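Long-range contacts in type 2A phosphatase-associated protein 42 (Saccharomyces cerevisiae, PDB 2V0P), which inhibits the PP2A-type phosphatase SIT4, associates with the PP2A catalytic subunits and takes part in negative regulation of TOR signalling in yeast: residues I62-A68 against L200-L205; R172-S177 against H209-D214. All blocks are in the same frame, centred on the assembly; numbering follows the deposited sequence. Where two conformers were deposited one is given.

Contact 1: residues I62-A68 against L200-L205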
ATOM      1  N   ILE A  62     -35.017  11.366 -10.998  1.00 40.13           N
ATOM      2  CA  ILE A  62     -35.294   9.933 -11.056  1.00 38.42           C
ATOM      3  C   ILE A  62     -36.801   9.647 -11.273  1.00 37.01           C
ATOM      4  O   ILE A  62     -37.124   8.621 -11.804  1.00 37.30           O
ATOM      5  CB  ILE A  62     -34.786   9.146  -9.823  1.00 38.14           C
ATOM      6  CG1 ILE A  62     -34.751   7.630 -10.081  1.00 36.89           C
ATOM      7  CG2 ILE A  62     -35.651   9.422  -8.617  1.00 38.34           C
ATOM      8  CD1 ILE A  62     -33.868   7.174 -11.220  1.00 38.52           C
ATOM      9  N   ASP A  63     -37.692  10.551 -10.884  1.00 37.44           N
ATOM     10  CA  ASP A  63     -39.145  10.349 -11.185  1.00 37.59           C
ATOM     11  C   ASP A  63     -39.363  10.097 -12.684  1.00 37.72           C
ATOM     12  O   ASP A  63     -40.384   9.523 -13.102  1.00 37.05           O
ATOM     13  CB  ASP A  63     -39.987  11.539 -10.719  1.00 38.99           C
ATOM     14  CG  ASP A  63     -40.228  11.555  -9.195  1.00 40.35           C
ATOM     15  OD1 ASP A  63     -40.181  10.497  -8.541  1.00 44.47           O
ATOM     16  OD2 ASP A  63     -40.468  12.647  -8.650  1.00 46.62           O
ATOM     17  N   ASP A  64     -38.403  10.537 -13.500  1.00 37.62           N
ATOM     18  CA  ASP A  64     -38.617  10.591 -14.960  1.00 37.49           C
ATOM     19  C   ASP A  64     -38.210   9.301 -15.651  1.00 36.35           C
ATOM     20  O   ASP A  64     -38.403   9.130 -16.862  1.00 37.81           O
ATOM     21  CB  ASP A  64     -37.860  11.767 -15.574  1.00 38.22           C
ATOM     22  CG  ASP A  64     -38.445  13.104 -15.197  1.00 40.49           C
ATOM     23  OD1 ASP A  64     -39.663  13.320 -15.396  1.00 43.10           O
ATOM     24  OD2 ASP A  64     -37.671  13.953 -14.717  1.00 45.55           O
ATOM     25  N   VAL A  65     -37.685   8.386 -14.862  1.00 34.85           N
ATOM     26  CA  VAL A  65     -37.107   7.181 -15.358  1.00 34.65           C
ATOM     27  C   VAL A  65     -38.048   6.034 -15.043  1.00 33.69           C
ATOM     28  O   VAL A  65     -38.515   5.842 -13.886  1.00 33.25           O
ATOM     29  CB  VAL A  65     -35.648   6.976 -14.761  1.00 35.76           C
ATOM     30  CG1 VAL A  65     -34.965   5.789 -15.354  1.00 34.20           C
ATOM     31  CG2 VAL A  65     -34.765   8.238 -14.979  1.00 36.08           C
ATOM     32  N   SER A  66     -38.359   5.284 -16.084  1.00 32.42           N
ATOM     33  CA  SER A  66     -39.268   4.191 -15.954  1.00 32.35           C
ATOM     34  C   SER A  66     -38.547   3.078 -15.271  1.00 31.22           C
ATOM     35  O   SER A  66     -37.315   3.021 -15.272  1.00 33.80           O
ATOM     36  CB  SER A  66     -39.857   3.768 -17.310  1.00 33.11           C
ATOM     37  OG  SER A  66     -40.844   4.712 -17.728  1.00 33.42           O
ATOM     38  N   THR A  67     -39.289   2.162 -14.686  1.00 31.10           N
ATOM     39  CA  THR A  67     -38.666   1.281 -13.684  1.00 32.53           C
ATOM     40  C   THR A  67     -37.567   0.430 -14.282  1.00 30.86           C
ATOM     41  O   THR A  67     -36.518   0.307 -13.720  1.00 33.74           O
ATOM     42  CB  THR A  67     -39.727   0.457 -12.893  1.00 30.88           C
ATOM     43  OG1 THR A  67     -40.438   1.349 -12.063  1.00 33.24           O
ATOM     44  CG2 THR A  67     -39.076  -0.603 -11.991  1.00 34.72           C
ATOM     45  N   ALA A  68     -37.813  -0.151 -15.451  1.00 31.21           N
ATOM     46  CA  ALA A  68     -36.876  -1.044 -16.030  1.00 30.34           C
ATOM     47  C   ALA A  68     -35.620  -0.325 -16.578  1.00 29.97           C
ATOM     48  O   ALA A  68     -34.669  -0.956 -16.779  1.00 33.46           O
ATOM     49  CB  ALA A  68     -37.537  -1.912 -17.059  1.00 31.18           C
ATOM     50  N   LEU A 200     -40.243  -3.822  -7.239  1.00 38.30           N
ATOM     51  CA  LEU A 200     -39.177  -3.824  -8.247  1.00 36.57           C
ATOM     52  C   LEU A 200     -38.381  -2.540  -8.293  1.00 34.36           C
ATOM     53  O   LEU A 200     -37.103  -2.541  -8.319  1.00 36.12           O
ATOM     54  CB  LEU A 200     -39.738  -4.117  -9.649  1.00 37.15           C
ATOM     55  CG  LEU A 200     -38.859  -5.034 -10.480  1.00 39.55           C
ATOM     56  CD1 LEU A 200     -38.963  -6.437  -9.891  1.00 41.86           C
ATOM     57  CD2 LEU A 200     -39.297  -5.041 -11.956  1.00 38.88           C
ATOM     58  N   ARG A 201     -39.109  -1.450  -8.359  1.00 31.07           N
ATOM     59  CA  ARG A 201     -38.528  -0.131  -8.425  1.00 31.83           C
ATOM     60  C   ARG A 201     -37.643   0.167  -7.216  1.00 31.84           C
ATOM     61  O   ARG A 201     -36.637   0.817  -7.356  1.00 30.54           O
ATOM     62  CB  ARG A 201     -39.611   0.932  -8.506  1.00 30.37           C
ATOM     63  CG  ARG A 201     -39.074   2.317  -8.702  1.00 31.29           C
ATOM     64  CD  ARG A 201     -40.145   3.259  -9.245  1.00 31.21           C
ATOM     65  NE  ARG A 201     -39.507   4.494  -9.649  1.00 33.71           N
ATOM     66  CZ  ARG A 201     -39.210   4.826 -10.904  1.00 35.75           C
ATOM     67  NH1 ARG A 201     -39.551   4.020 -11.938  1.00 33.67           N
ATOM     68  NH2 ARG A 201     -38.587   5.984 -11.121  1.00 33.39           N
ATOM     69  N   GLU A 202     -38.108  -0.271  -6.033  1.00 32.48           N
ATOM     70  CA  GLU A 202     -37.364  -0.111  -4.803  0.50 33.05           C
ATOM     71  C   GLU A 202     -36.071  -0.935  -4.846  1.00 32.51           C
ATOM     72  O   GLU A 202     -35.036  -0.447  -4.505  1.00 31.60           O
ATOM     73  CB  GLU A 202     -38.236  -0.520  -3.622  0.50 33.07           C
ATOM     74  CG  GLU A 202     -37.522  -0.538  -2.281  0.50 34.88           C
ATOM     75  CD  GLU A 202     -38.459  -0.840  -1.127  0.50 34.55           C
ATOM     76  OE1 GLU A 202     -39.382  -1.665  -1.307  0.50 37.41           O
ATOM     77  OE2 GLU A 202     -38.272  -0.261  -0.034  0.50 37.71           O
ATOM     78  N   LEU A 203     -36.172  -2.182  -5.281  1.00 32.23           N
ATOM     79  CA  LEU A 203     -35.017  -3.030  -5.466  1.00 34.13           C
ATOM     80  C   LEU A 203     -33.932  -2.421  -6.387  1.00 33.63           C
ATOM     81  O   LEU A 203     -32.738  -2.464  -6.069  1.00 34.57           O
ATOM     82  CB  LEU A 203     -35.475  -4.412  -5.920  1.00 34.09           C
ATOM     83  CG  LEU A 203     -34.493  -5.473  -6.379  1.00 36.28           C
ATOM     84  CD1 LEU A 203     -33.480  -5.718  -5.274  1.00 40.89           C
ATOM     85  CD2 LEU A 203     -35.225  -6.762  -6.750  1.00 36.97           C
ATOM     86  N   TYR A 204     -34.344  -1.883  -7.529  1.00 32.28           N
ATOM     87  CA  TYR A 204     -33.453  -1.304  -8.467  1.00 34.20           C
ATOM     88  C   TYR A 204     -32.707  -0.100  -7.934  1.00 32.26           C
ATOM     89  O   TYR A 204     -31.518   0.025  -8.171  1.00 35.96           O
ATOM     90  CB  TYR A 204     -34.171  -0.972  -9.784  1.00 35.30           C
ATOM     91  CG  TYR A 204     -34.664  -2.189 -10.508  1.00 38.48           C
ATOM     92  CD1 TYR A 204     -34.172  -3.459 -10.208  1.00 43.10           C
ATOM     93  CD2 TYR A 204     -35.581  -2.072 -11.542  1.00 39.49           C
ATOM     94  CE1 TYR A 204     -34.621  -4.597 -10.901  1.00 45.40           C
ATOM     95  CE2 TYR A 204     -36.037  -3.189 -12.226  1.00 43.24           C
ATOM     96  CZ  TYR A 204     -35.542  -4.443 -11.922  1.00 44.57           C
ATOM     97  OH  TYR A 204     -35.997  -5.545 -12.641  1.00 45.40           O
ATOM     98  N   LEU A 205     -33.406   0.758  -7.243  1.00 30.34           N
ATOM     99  CA  LEU A 205     -32.852   1.899  -6.555  1.00 32.15           C
ATOM    100  C   LEU A 205     -31.906   1.481  -5.440  1.00 31.73           C
ATOM    101  O   LEU A 205     -30.919   2.112  -5.305  1.00 30.70           O
ATOM    102  CB  LEU A 205     -33.904   2.820  -6.000  1.00 32.89           C
ATOM    103  CG  LEU A 205     -34.722   3.517  -7.108  1.00 30.48           C
ATOM    104  CD1 LEU A 205     -35.947   4.097  -6.521  1.00 34.51           C
ATOM    105  CD2 LEU A 205     -33.886   4.574  -7.802  1.00 31.46           C
TER

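Contact 2: residues R172-S177 against H209-D214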
ATOM      1  N   ARG A 172     -22.167   1.597   6.686  1.00 33.24           N
ATOM      2  CA  ARG A 172     -23.176   2.059   5.748  1.00 36.52           C
ATOM      3  C   ARG A 172     -23.371   1.022   4.629  1.00 37.44           C
ATOM      4  O   ARG A 172     -24.493   0.683   4.272  1.00 38.71           O
ATOM      5  CB  ARG A 172     -22.818   3.426   5.168  1.00 36.73           C
ATOM      6  CG  ARG A 172     -23.869   4.009   4.205  1.00 36.09           C
ATOM      7  CD  ARG A 172     -25.234   4.230   4.907  1.00 34.84           C
ATOM      8  NE  ARG A 172     -26.158   5.052   4.127  1.00 32.18           N
ATOM      9  CZ  ARG A 172     -27.468   5.119   4.339  1.00 37.51           C
ATOM     10  NH1 ARG A 172     -28.041   4.443   5.342  1.00 38.63           N
ATOM     11  NH2 ARG A 172     -28.223   5.894   3.573  1.00 38.51           N
ATOM     12  N   ASN A 173     -22.257   0.493   4.130  1.00 37.86           N
ATOM     13  CA  ASN A 173     -22.223  -0.547   3.145  1.00 37.43           C
ATOM     14  C   ASN A 173     -22.960  -1.794   3.591  1.00 37.69           C
ATOM     15  O   ASN A 173     -23.756  -2.347   2.842  1.00 38.00           O
ATOM     16  CB  ASN A 173     -20.757  -0.894   2.896  1.00 40.06           C
ATOM     17  CG  ASN A 173     -20.472  -1.269   1.484  1.00 38.66           C
ATOM     18  OD1 ASN A 173     -21.333  -1.267   0.634  1.00 45.05           O
ATOM     19  ND2 ASN A 173     -19.220  -1.576   1.219  1.00 48.99           N
ATOM     20  N   LYS A 174     -22.701  -2.234   4.817  1.00 38.10           N
ATOM     21  CA  LYS A 174     -23.399  -3.349   5.431  1.00 38.29           C
ATOM     22  C   LYS A 174     -24.898  -3.085   5.548  1.00 37.50           C
ATOM     23  O   LYS A 174     -25.701  -3.952   5.277  1.00 38.24           O
ATOM     24  CB  LYS A 174     -22.809  -3.621   6.817  1.00 39.72           C
ATOM     25  CG  LYS A 174     -23.314  -4.873   7.489  1.00 42.78           C
ATOM     26  CD  LYS A 174     -22.479  -5.201   8.730  1.00 48.09           C
ATOM     27  CE  LYS A 174     -23.322  -5.866   9.804  1.00 52.27           C
ATOM     28  NZ  LYS A 174     -24.279  -4.907  10.443  1.00 55.32           N
ATOM     29  N   GLU A 175     -25.261  -1.887   5.958  1.00 37.58           N
ATOM     30  CA  GLU A 175     -26.654  -1.533   6.142  1.00 38.50           C
ATOM     31  C   GLU A 175     -27.404  -1.712   4.793  1.00 37.33           C
ATOM     32  O   GLU A 175     -28.369  -2.454   4.709  1.00 36.85           O
ATOM     33  CB  GLU A 175     -26.736  -0.103   6.633  1.00 39.26           C
ATOM     34  CG  GLU A 175     -28.108   0.341   7.071  1.00 44.76           C
ATOM     35  CD  GLU A 175     -28.182   1.840   7.337  1.00 51.30           C
ATOM     36  OE1 GLU A 175     -27.142   2.532   7.195  1.00 54.20           O
ATOM     37  OE2 GLU A 175     -29.285   2.323   7.679  1.00 53.52           O
ATOM     38  N   ILE A 176     -26.897  -1.059   3.759  1.00 36.76           N
ATOM     39  CA  ILE A 176     -27.529  -1.040   2.417  1.00 35.62           C
ATOM     40  C   ILE A 176     -27.460  -2.424   1.813  1.00 36.02           C
ATOM     41  O   ILE A 176     -28.458  -2.883   1.230  1.00 36.64           O
ATOM     42  CB  ILE A 176     -26.913   0.057   1.549  1.00 34.65           C
ATOM     43  CG1 ILE A 176     -27.253   1.411   2.165  1.00 33.81           C
ATOM     44  CG2 ILE A 176     -27.290  -0.062   0.082  1.00 36.77           C
ATOM     45  CD1 ILE A 176     -28.671   1.571   2.550  1.00 36.62           C
ATOM     46  N   SER A 177     -26.360  -3.139   2.023  1.00 33.77           N
ATOM     47  CA  SER A 177     -26.340  -4.539   1.597  1.00 37.14           C
ATOM     48  C   SER A 177     -27.477  -5.391   2.186  1.00 38.04           C
ATOM     49  O   SER A 177     -28.135  -6.137   1.449  1.00 39.16           O
ATOM     50  CB  SER A 177     -24.992  -5.218   1.836  1.00 37.29           C
ATOM     51  OG  SER A 177     -24.027  -4.592   1.065  1.00 39.84           O
ATOM     52  N   HIS A 209     -27.857   1.999  -4.880  1.00 36.01           N
ATOM     53  CA  HIS A 209     -27.356   2.481  -3.611  1.00 34.64           C
ATOM     54  C   HIS A 209     -26.136   1.620  -3.181  1.00 32.22           C
ATOM     55  O   HIS A 209     -25.161   2.175  -2.820  1.00 34.73           O
ATOM     56  CB  HIS A 209     -28.473   2.452  -2.564  1.00 35.99           C
ATOM     57  CG  HIS A 209     -28.200   3.310  -1.374  1.00 39.05           C
ATOM     58  ND1 HIS A 209     -29.197   3.751  -0.527  1.00 39.69           N
ATOM     59  CD2 HIS A 209     -27.050   3.860  -0.924  1.00 35.67           C
ATOM     60  CE1 HIS A 209     -28.654   4.488   0.425  1.00 41.63           C
ATOM     61  NE2 HIS A 209     -27.360   4.574   0.198  1.00 36.34           N
ATOM     62  N   HIS A 210     -26.226   0.304  -3.309  1.00 30.84           N
ATOM     63  CA  HIS A 210     -25.246  -0.628  -2.825  1.00 33.34           C
ATOM     64  C   HIS A 210     -24.049  -0.438  -3.743  1.00 33.18           C
ATOM     65  O   HIS A 210     -22.956  -0.312  -3.264  1.00 33.56           O
ATOM     66  CB  HIS A 210     -25.797  -2.041  -2.855  1.00 32.31           C
ATOM     67  CG  HIS A 210     -24.765  -3.101  -2.807  1.00 36.03           C
ATOM     68  ND1 HIS A 210     -24.532  -3.959  -3.860  1.00 45.51           N
ATOM     69  CD2 HIS A 210     -23.856  -3.418  -1.858  1.00 40.91           C
ATOM     70  CE1 HIS A 210     -23.529  -4.764  -3.557  1.00 43.65           C
ATOM     71  NE2 HIS A 210     -23.104  -4.456  -2.347  1.00 44.22           N
ATOM     72  N   PHE A 211     -24.317  -0.330  -5.056  1.00 32.51           N
ATOM     73  CA  PHE A 211     -23.261  -0.045  -6.028  1.00 34.36           C
ATOM     74  C   PHE A 211     -22.408   1.202  -5.738  1.00 34.37           C
ATOM     75  O   PHE A 211     -21.173   1.154  -5.857  1.00 36.68           O
ATOM     76  CB  PHE A 211     -23.821  -0.046  -7.441  1.00 33.44           C
ATOM     77  CG  PHE A 211     -24.399  -1.341  -7.858  1.00 31.14           C
ATOM     78  CD1 PHE A 211     -24.134  -2.496  -7.199  1.00 33.54           C
ATOM     79  CD2 PHE A 211     -25.196  -1.395  -9.035  1.00 35.19           C
ATOM     80  CE1 PHE A 211     -24.667  -3.737  -7.649  1.00 39.17           C
ATOM     81  CE2 PHE A 211     -25.716  -2.579  -9.484  1.00 32.77           C
ATOM     82  CZ  PHE A 211     -25.472  -3.759  -8.803  1.00 37.71           C
ATOM     83  N   SER A 212     -23.039   2.298  -5.347  1.00 33.94           N
ATOM     84  CA  SER A 212     -22.340   3.507  -5.060  1.00 33.82           C
ATOM     85  C   SER A 212     -21.408   3.329  -3.838  1.00 34.45           C
ATOM     86  O   SER A 212     -20.302   3.842  -3.852  1.00 37.30           O
ATOM     87  CB  SER A 212     -23.316   4.675  -4.848  1.00 34.81           C
ATOM     88  OG  SER A 212     -23.870   4.595  -3.571  1.00 33.97           O
ATOM     89  N   LEU A 213     -21.836   2.576  -2.838  1.00 31.99           N
ATOM     90  CA  LEU A 213     -20.995   2.305  -1.701  1.00 35.30           C
ATOM     91  C   LEU A 213     -19.826   1.355  -2.135  1.00 34.91           C
ATOM     92  O   LEU A 213     -18.719   1.681  -1.865  1.00 36.83           O
ATOM     93  CB  LEU A 213     -21.802   1.783  -0.541  1.00 33.45           C
ATOM     94  CG  LEU A 213     -22.710   2.917   0.012  1.00 34.62           C
ATOM     95  CD1 LEU A 213     -23.878   2.302   0.659  1.00 34.36           C
ATOM     96  CD2 LEU A 213     -21.955   3.791   1.042  1.00 37.46           C
ATOM     97  N   ASP A 214     -20.116   0.248  -2.816  1.00 33.97           N
ATOM     98  CA  ASP A 214     -19.130  -0.669  -3.323  1.00 37.59           C
ATOM     99  C   ASP A 214     -18.075   0.075  -4.096  1.00 35.66           C
ATOM    100  O   ASP A 214     -16.923  -0.194  -3.921  1.00 41.64           O
ATOM    101  CB  ASP A 214     -19.777  -1.714  -4.276  1.00 38.74           C
ATOM    102  CG  ASP A 214     -18.799  -2.858  -4.651  1.00 40.92           C
ATOM    103  OD1 ASP A 214     -18.200  -3.451  -3.714  1.00 46.92           O
ATOM    104  OD2 ASP A 214     -18.642  -3.166  -5.856  1.00 41.86           O
TER
HETATM  105  O   HOH W   1     -17.607  -3.108  -1.406  1.00 44.34           O

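Contact 1: residues I62-A68 against L200-L205
Thr67 and Arg201 bring the two backbones to their nearest point, 5.4 Å from CA to CA, where the loop 62-68, a 3-10 turn at 62-64 and the residues that follow it, passes the helix 200-205. From there the arginine reaches back along the loop toward the turn. Its CG stands anti to the backbone N and the chain stays extended as far as NE, which carries the guanidinium off the helix to the carbonyl of Val65. NH1 and NH2 both meet that one oxygen, Val65 O, end-on at 2.9 and 2.8 Å. The carbonyl and guanidinium share nearly the same plane. The N-H angles of 140° and 145° are the bent geometry expected when two donors converge on a single acceptor. NH1 gives a second, straighter bond to Thr67 OG1 at 2.8 Å (155°), which fixes the rotation of the flat group. Threonine suits this place because its two branches divide the work: OG1 accepts at the guanidinium edge, while the methyl CG2 lies against the helix backbone, 3.6 Å from Arg201 CA. One turn on, Tyr204 brings the CD2 edge of its ring to Thr67 O at 3.4 Å, and Ile70 touches both Tyr204 and Arg201. Beside the polar grip, Ile62 CG1 and Leu205 CD2 meet at 3.9 Å, the two side chains lying alongside and running opposite ways; Ile62 also leans on Leu123. Asp63, its carboxylate not in contact with the arginine, may still favour the positive charge electrostatically. At the surface, an arginine of the helix thus holds the connection between helices 29-52 and 75-83 by one backbone carbonyl oxygen and one threonine hydroxyl, within this all-helical, tetratricopeptide repeat-like domain.

Contact 2: residues R172-S177 against H209-D214
The imidazole of His209 has Ile176 over one face and Arg172 at its edge. Ile176 CG1 sits almost on the ring normal, 3.8 Å from the centroid and 11° off it, a CH-pi contact, while CD1 reaches out over CE1. Arg172 NH2 approaches CE1 at 3.5 Å near the ring plane, and the guanidinium is turned 75° from the imidazole. The guanidinium in turn carries Ile176 CD1 over one face, offset toward the rim, and at its edge, in plane, Glu175 OE1, which forms a salt bridge with NH1 at 2.8 Å. A bend at chi2 folds the arginine chain so that its CG rests on Leu213 CD2 while its head comes to the histidine. Beneath these groups the segments 172-177 and 209-214 run antiparallel, their axes 9.2 Å apart at closest approach and at 156°. Ile176 fits the interface because its branches spread: CG1 also packs on Leu213 CD1 at 3.8 Å, and CG2 lies against the backbone of His210. Leucine at 213 fills the space between Arg172 and Ile176, and its CB meets Asn173 OD1 at 3.3 Å. Ser177 OG bonds back to Asn173 O, from the face of the carbonyl opposite to the one its backbone N uses. Farther along, Asp214 OD2 is bound by Tyr77 and Asn218. No direct hydrogen bond joins the two segments; direct contact between them is by packing, largely apolar and CH-pi. The polar heads are tied instead through Asp125, whose OD2 receives Arg172 NE in a salt bridge and His209 NE2 in a hydrogen bond; this shared carboxylate probably orients both groups and would favour the arginine's positive charge.

In the fold
Helix 199-231 serves both contacts: residues 200-205, near its start, belong to contact 1 and residues 209-214, further along, to contact 2. The centres lie about 17 Å apart. In chain order come the loop 62-68, then 172-177 on helix 156-186, then the two pieces of helix 199-231, so the pairings cross. Contact 1, near the surface, ties this last helix to an early interhelical loop; contact 2, more deeply set, pairs it antiparallel with the preceding long helix. One helix thus connects distant parts of the sequence in the N-terminal, tetratricopeptide repeat-like domain of a protein that binds phosphatase catalytic subunits.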